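Local coordinates for archaeal actin homolog (Thermoplasma acidophilum, PDB 2FSJ), which binds ATP and, in the presence of nucleoside triphosphates, polymerizes into bundles of helical, actin-like filaments, at residues A253-V258 against S307-D312; F247-E252 against V258-K263. One frame throughout, in Å; residues are numbered along the deposited sequence.

In the fold
Both contacts are mainly apolar, without a hydrogen bond across either, and both lie in the C-terminal part of this actin-like fold. Three of their four segments run on from one another (helix 247-253, its loop and strand 258-260), with Val-258 common to the two contacts. Contact 1 takes its other side from helix 307-310, which carries ATP-binding residues at its start but touches through Leu-309; partly buried and slight, it buries 102 Å² in one leucine pair with a serine hydroxyl beside it. Contact 2 is local, helix against hairpin, its centre about 24 Å from the chain centre; though at the surface, it buries 199 Å² through packed leucine, valine and phenylalanine, with the base of a glutamate at the rim.

Contact 1: residues A253-V258 against S307-D312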
loop_
_atom_site.group_PDB
_atom_site.type_symbol
_atom_site.label_atom_id
_atom_site.label_comp_id
_atom_site.label_asym_id
_atom_site.label_seq_id
_atom_site.Cartn_x
_atom_site.Cartn_y
_atom_site.Cartn_z
ATOM N N ALA A 253 3.940 17.028 9.766
ATOM C CA ALA A 253 4.821 17.506 10.825
ATOM C C ALA A 253 5.896 16.502 11.236
ATOM O O ALA A 253 6.813 16.832 11.981
ATOM C CB ALA A 253 3.991 17.995 12.032
ATOM N N LEU A 254 5.801 15.261 10.754
ATOM C CA LEU A 254 6.913 14.303 10.899
ATOM C C LEU A 254 8.214 14.702 10.153
ATOM O O LEU A 254 9.311 14.425 10.628
ATOM C CB LEU A 254 6.499 12.909 10.390
ATOM C CG LEU A 254 5.443 12.112 11.147
ATOM C CD1 LEU A 254 5.102 10.877 10.297
ATOM C CD2 LEU A 254 5.840 11.705 12.556
ATOM N N SER A 255 8.071 15.298 8.975
ATOM C CA SER A 255 9.213 15.658 8.103
ATOM C C SER A 255 9.633 17.129 8.202
ATOM O O SER A 255 10.833 17.462 8.133
ATOM C CB SER A 255 8.838 15.306 6.663
ATOM O OG SER A 255 8.391 13.964 6.613
ATOM N N HIS A 256 8.667 18.017 8.403
ATOM C CA HIS A 256 8.974 19.436 8.565
ATOM C C HIS A 256 7.956 20.218 9.427
ATOM O O HIS A 256 6.780 19.860 9.518
ATOM C CB HIS A 256 9.111 20.112 7.193
ATOM C CG HIS A 256 7.898 19.985 6.345
ATOM N ND1 HIS A 256 7.696 18.918 5.495
ATOM C CD2 HIS A 256 6.813 20.781 6.218
ATOM C CE1 HIS A 256 6.531 19.058 4.888
ATOM N NE2 HIS A 256 5.977 20.186 5.302
ATOM N N PRO A 257 8.393 21.333 9.997
ATOM C CA PRO A 257 7.478 22.119 10.842
ATOM C C PRO A 257 6.308 22.632 10.019
ATOM O O PRO A 257 6.382 22.843 8.803
ATOM C CB PRO A 257 8.369 23.229 11.417
ATOM C CG PRO A 257 9.808 22.738 11.180
ATOM C CD PRO A 257 9.731 21.964 9.894
ATOM N N VAL A 258 5.174 22.739 10.691
ATOM C CA VAL A 258 3.936 23.168 10.084
ATOM C C VAL A 258 3.363 24.289 10.928
ATOM O O VAL A 258 3.749 24.466 12.085
ATOM C CB VAL A 258 2.896 22.024 9.993
ATOM C CG1 VAL A 258 3.391 20.895 9.037
ATOM C CG2 VAL A 258 2.522 21.459 11.418
ATOM N N SER A 307 9.237 3.434 5.202
ATOM C CA SER A 307 10.655 3.227 4.960
ATOM C C SER A 307 11.365 4.527 4.454
ATOM O O SER A 307 12.552 4.679 4.638
ATOM C CB SER A 307 10.842 2.040 3.998
ATOM O OG SER A 307 10.489 0.793 4.623
ATOM N N ASN A 308 10.641 5.464 3.835
ATOM C CA ASN A 308 11.199 6.825 3.604
ATOM C C ASN A 308 11.691 7.519 4.859
ATOM O O ASN A 308 12.593 8.359 4.812
ATOM C CB ASN A 308 10.145 7.751 3.033
ATOM C CG ASN A 308 9.990 7.595 1.589
ATOM O OD1 ASN A 308 8.876 7.481 1.111
ATOM N ND2 ASN A 308 11.114 7.591 0.852
ATOM N N LEU A 309 11.044 7.219 5.974
ATOM C CA LEU A 309 11.375 7.838 7.247
ATOM C C LEU A 309 12.394 7.121 8.122
ATOM O O LEU A 309 13.134 7.765 8.873
ATOM C CB LEU A 309 10.092 7.981 8.057
ATOM C CG LEU A 309 9.127 9.006 7.460
ATOM C CD1 LEU A 309 7.762 8.869 8.093
ATOM C CD2 LEU A 309 9.695 10.440 7.629
ATOM N N ILE A 310 12.387 5.787 8.110
ATOM C CA ILE A 310 13.209 5.010 9.044
ATOM C C ILE A 310 13.927 3.801 8.387
ATOM O O ILE A 310 14.497 2.995 9.078
ATOM C CB ILE A 310 12.315 4.459 10.235
ATOM C CG1 ILE A 310 11.189 3.577 9.695
ATOM C CG2 ILE A 310 11.792 5.590 11.120
ATOM C CD1 ILE A 310 10.458 2.755 10.750
ATOM N N GLY A 311 13.819 3.626 7.084
ATOM C CA GLY A 311 14.316 2.412 6.423
ATOM C C GLY A 311 15.786 2.101 6.718
ATOM O O GLY A 311 16.173 0.929 6.965
ATOM N N ASP A 312 16.599 3.156 6.719
ATOM C CA ASP A 312 18.033 3.025 6.932
ATOM C C ASP A 312 18.360 2.383 8.259
ATOM O O ASP A 312 19.367 1.696 8.375
ATOM C CB ASP A 312 18.746 4.369 6.864
ATOM C CG ASP A 312 18.914 4.884 5.429
ATOM O OD1 ASP A 312 18.683 4.118 4.479
ATOM O OD2 ASP A 312 19.290 6.056 5.187
#
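Leu-309 of the short helix 307-310 meets Leu-254 and Ser-255 in the loop that follows helix 247-253, sending one methyl to each. Its CD1 meets CD1 of Leu-254 at 4.0 Å, methyl against methyl, and the two leucine side chains cross at about a right angle, so they touch at their ends instead of lying alongside. The other branch, CD2 of Leu-309, comes 3.9 Å from OG of Ser-255, a van der Waals approach with no hydrogen bond. In Leu-309 CG stands anti to the carbonyl carbon (chi1 -68°), which carries the forked end across to the loop.

In the actin-like fold this helix follows strand 297-303 by way of the glycine-rich turn of the ATP-binding site. Its Ser-307 and Asn-308 are ATP-binding residues that do not themselves touch the loop; on the other side, Leu-254 lies about 5 Å, between nearest side-chain atoms, from ATP-binding Gln-251. The turn is held by Gly-311 N bonding to Ser-307 O at 2.9 Å, and Ser-307 OG is hydrogen-bonded back to Val-303 O at the end of the strand. The backbones stay apart, with 8.2 Å between CA of Ser-255 and CA of Leu-309. Leu-254 also packs on Val-226 and Ile-230 of helix 226-241, while its carbonyl O accepts a hydrogen bond from Ser-271 OG.

Contact 2: residues F247-E252 against V258-K263; sequences FDLAQE and VMFRQK
Leu-249 reaches from helix 247-252 to the strand that opens the hairpin and divides its two methyls between Val-258 and Phe-260. CD1 lies 3.7 Å from Val-258 CB, and the two side chains run past each other in opposite directions, so that Val-258 CG2 comes to 4.0 Å from Leu-249 CG. The second branch is closer still: CD2 of Leu-249 approaches CD1 of the Phe-260 ring to 3.5 Å, meeting the ring obliquely, and also lies 3.9 Å from Met-259 O. With CG anti to the backbone N (chi1 -170°), the leucine extends across to the strand, where its fork can serve both partners. Replacing Leu-249 by an alanine removes both methyls, and the gap is likely to leave Phe-260 without contact to this helix segment and Val-258 touching it only through Glu-252.

Three residues on, Glu-252 CB rests 3.8 Å from Val-258 CG1, with OE1 also near that methyl; Leu-249 CD1 reaches it from a direction about a right angle away. Alternation along the strand sets these partners: Val-258 and Phe-260 point toward the helix, Met-259 away. A type I' turn from Phe-260 to Lys-263 joins the two strands, its ends paired by Lys-263 N to Phe-260 O at 3.0 Å and Phe-260 N to Lys-263 O at 2.7 Å. Arg-261 lays its CG over one face of the Phe-260 ring, offset toward the rim.

The unit is a helix packed on a two-stranded beta hairpin at the surface; ATP-binding Gln-251 takes no part. Helix 247-252 and strand 258-260 run roughly antiparallel, axes 9.1 Å apart at 148°. Val-258 packs on Val-265 of strand 263-265 and shares backbone hydrogen bonding with it, Phe-260 rests on Val-245 and Pro-246, and Ala-250, pointing away, packs on Ile-230 of helix 226-241.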
loop_
_atom_site.group_PDB
_atom_site.type_symbol
_atom_site.label_atom_id
_atom_site.label_comp_id
_atom_site.label_asym_id
_atom_site.label_seq_id
_atom_site.Cartn_x
_atom_site.Cartn_y
_atom_site.Cartn_z
ATOM N N PHE A 247 -5.049 14.921 11.505
ATOM C CA PHE A 247 -4.150 13.800 11.213
ATOM C C PHE A 247 -3.230 14.078 10.037
ATOM O O PHE A 247 -2.024 13.871 10.160
ATOM C CB PHE A 247 -4.969 12.525 10.988
ATOM C CG PHE A 247 -4.147 11.323 10.592
ATOM C CD1 PHE A 247 -3.761 10.403 11.535
ATOM C CD2 PHE A 247 -3.769 11.127 9.272
ATOM C CE1 PHE A 247 -2.990 9.287 11.168
ATOM C CE2 PHE A 247 -3.005 10.019 8.908
ATOM C CZ PHE A 247 -2.630 9.094 9.860
ATOM N N ASP A 248 -3.779 14.574 8.922
ATOM C CA ASP A 248 -2.974 14.833 7.703
ATOM C C ASP A 248 -1.915 15.900 7.991
ATOM O O ASP A 248 -0.794 15.813 7.494
ATOM C CB ASP A 248 -3.845 15.246 6.503
ATOM C CG ASP A 248 -4.664 14.091 5.949
ATOM O OD1 ASP A 248 -4.127 12.961 5.952
ATOM O OD2 ASP A 248 -5.844 14.201 5.512
ATOM N N LEU A 249 -2.242 16.879 8.834
ATOM C CA LEU A 249 -1.248 17.906 9.185
ATOM C C LEU A 249 -0.144 17.356 10.096
ATOM O O LEU A 249 1.015 17.706 9.957
ATOM C CB LEU A 249 -1.925 19.084 9.883
ATOM C CG LEU A 249 -1.088 20.358 10.107
ATOM C CD1 LEU A 249 -0.480 20.922 8.816
ATOM C CD2 LEU A 249 -1.947 21.453 10.779
ATOM N N ALA A 250 -0.515 16.514 11.052
ATOM C CA ALA A 250 0.459 15.833 11.899
ATOM C C ALA A 250 1.402 14.934 11.113
ATOM O O ALA A 250 2.559 14.847 11.418
ATOM C CB ALA A 250 -0.264 14.989 12.960
ATOM N N GLN A 251 0.893 14.224 10.129
ATOM C CA GLN A 251 1.762 13.412 9.266
ATOM C C GLN A 251 2.821 14.303 8.581
ATOM O O GLN A 251 4.000 13.990 8.594
ATOM C CB GLN A 251 0.925 12.623 8.251
ATOM C CG GLN A 251 1.784 11.784 7.272
ATOM C CD GLN A 251 1.035 10.598 6.712
ATOM O OE1 GLN A 251 -0.174 10.640 6.603
ATOM N NE2 GLN A 251 1.758 9.523 6.377
ATOM N N GLU A 252 2.414 15.466 8.081
ATOM C CA GLU A 252 3.379 16.421 7.507
ATOM C C GLU A 252 4.393 16.810 8.537
ATOM O O GLU A 252 5.572 16.885 8.246
ATOM C CB GLU A 252 2.712 17.709 7.047
ATOM C CG GLU A 252 1.745 17.614 5.895
ATOM C CD GLU A 252 1.347 19.022 5.429
ATOM O OE1 GLU A 252 2.257 19.902 5.373
ATOM O OE2 GLU A 252 0.130 19.260 5.161
ATOM N N VAL A 258 5.174 22.739 10.691
ATOM C CA VAL A 258 3.936 23.168 10.084
ATOM C C VAL A 258 3.363 24.289 10.928
ATOM O O VAL A 258 3.749 24.466 12.085
ATOM C CB VAL A 258 2.896 22.024 9.993
ATOM C CG1 VAL A 258 3.391 20.895 9.037
ATOM C CG2 VAL A 258 2.522 21.459 11.418
ATOM N N MET A 259 2.437 25.019 10.326
ATOM C CA MET A 259 1.683 26.068 10.986
ATOM C C MET A 259 0.300 25.541 11.304
ATOM O O MET A 259 -0.344 24.942 10.430
ATOM C CB MET A 259 1.507 27.273 10.045
ATOM C CG MET A 259 2.757 27.969 9.630
ATOM S SD MET A 259 3.773 28.517 11.029
ATOM C CE MET A 259 2.675 29.634 11.884
ATOM N N PHE A 260 -0.141 25.780 12.539
ATOM C CA PHE A 260 -1.497 25.487 12.983
ATOM C C PHE A 260 -1.933 26.583 13.972
ATOM O O PHE A 260 -1.210 26.908 14.913
ATOM C CB PHE A 260 -1.620 24.074 13.606
ATOM C CG PHE A 260 -3.040 23.697 13.948
ATOM C CD1 PHE A 260 -3.965 23.419 12.932
ATOM C CD2 PHE A 260 -3.475 23.661 15.276
ATOM C CE1 PHE A 260 -5.293 23.111 13.233
ATOM C CE2 PHE A 260 -4.818 23.350 15.591
ATOM C CZ PHE A 260 -5.724 23.075 14.563
ATOM N N ARG A 261 -3.105 27.177 13.720
ATOM C CA ARG A 261 -3.606 28.323 14.504
ATOM C C ARG A 261 -2.489 29.355 14.788
ATOM O O ARG A 261 -2.226 29.738 15.931
ATOM C CB ARG A 261 -4.288 27.853 15.799
ATOM C CG ARG A 261 -5.540 26.980 15.541
ATOM C CD ARG A 261 -6.463 26.848 16.743
ATOM N NE ARG A 261 -7.416 25.746 16.582
ATOM C CZ ARG A 261 -8.692 25.861 16.200
ATOM N NH1 ARG A 261 -9.232 27.051 15.904
ATOM N NH2 ARG A 261 -9.444 24.766 16.098
ATOM N N GLN A 262 -1.815 29.761 13.721
ATOM C CA GLN A 262 -0.802 30.833 13.760
ATOM C C GLN A 262 0.409 30.515 14.685
ATOM O O GLN A 262 1.113 31.411 15.183
ATOM C CB GLN A 262 -1.475 32.175 14.091
ATOM C CG GLN A 262 -2.509 32.623 13.035
ATOM C CD GLN A 262 -3.792 31.783 12.982
ATOM O OE1 GLN A 262 -4.520 31.683 13.976
ATOM N NE2 GLN A 262 -4.073 31.188 11.819
ATOM N N LYS A 263 0.658 29.220 14.867
ATOM C CA LYS A 263 1.830 28.714 15.581
ATOM C C LYS A 263 2.552 27.644 14.734
ATOM O O LYS A 263 1.904 26.874 14.000
ATOM C CB LYS A 263 1.391 28.107 16.913
#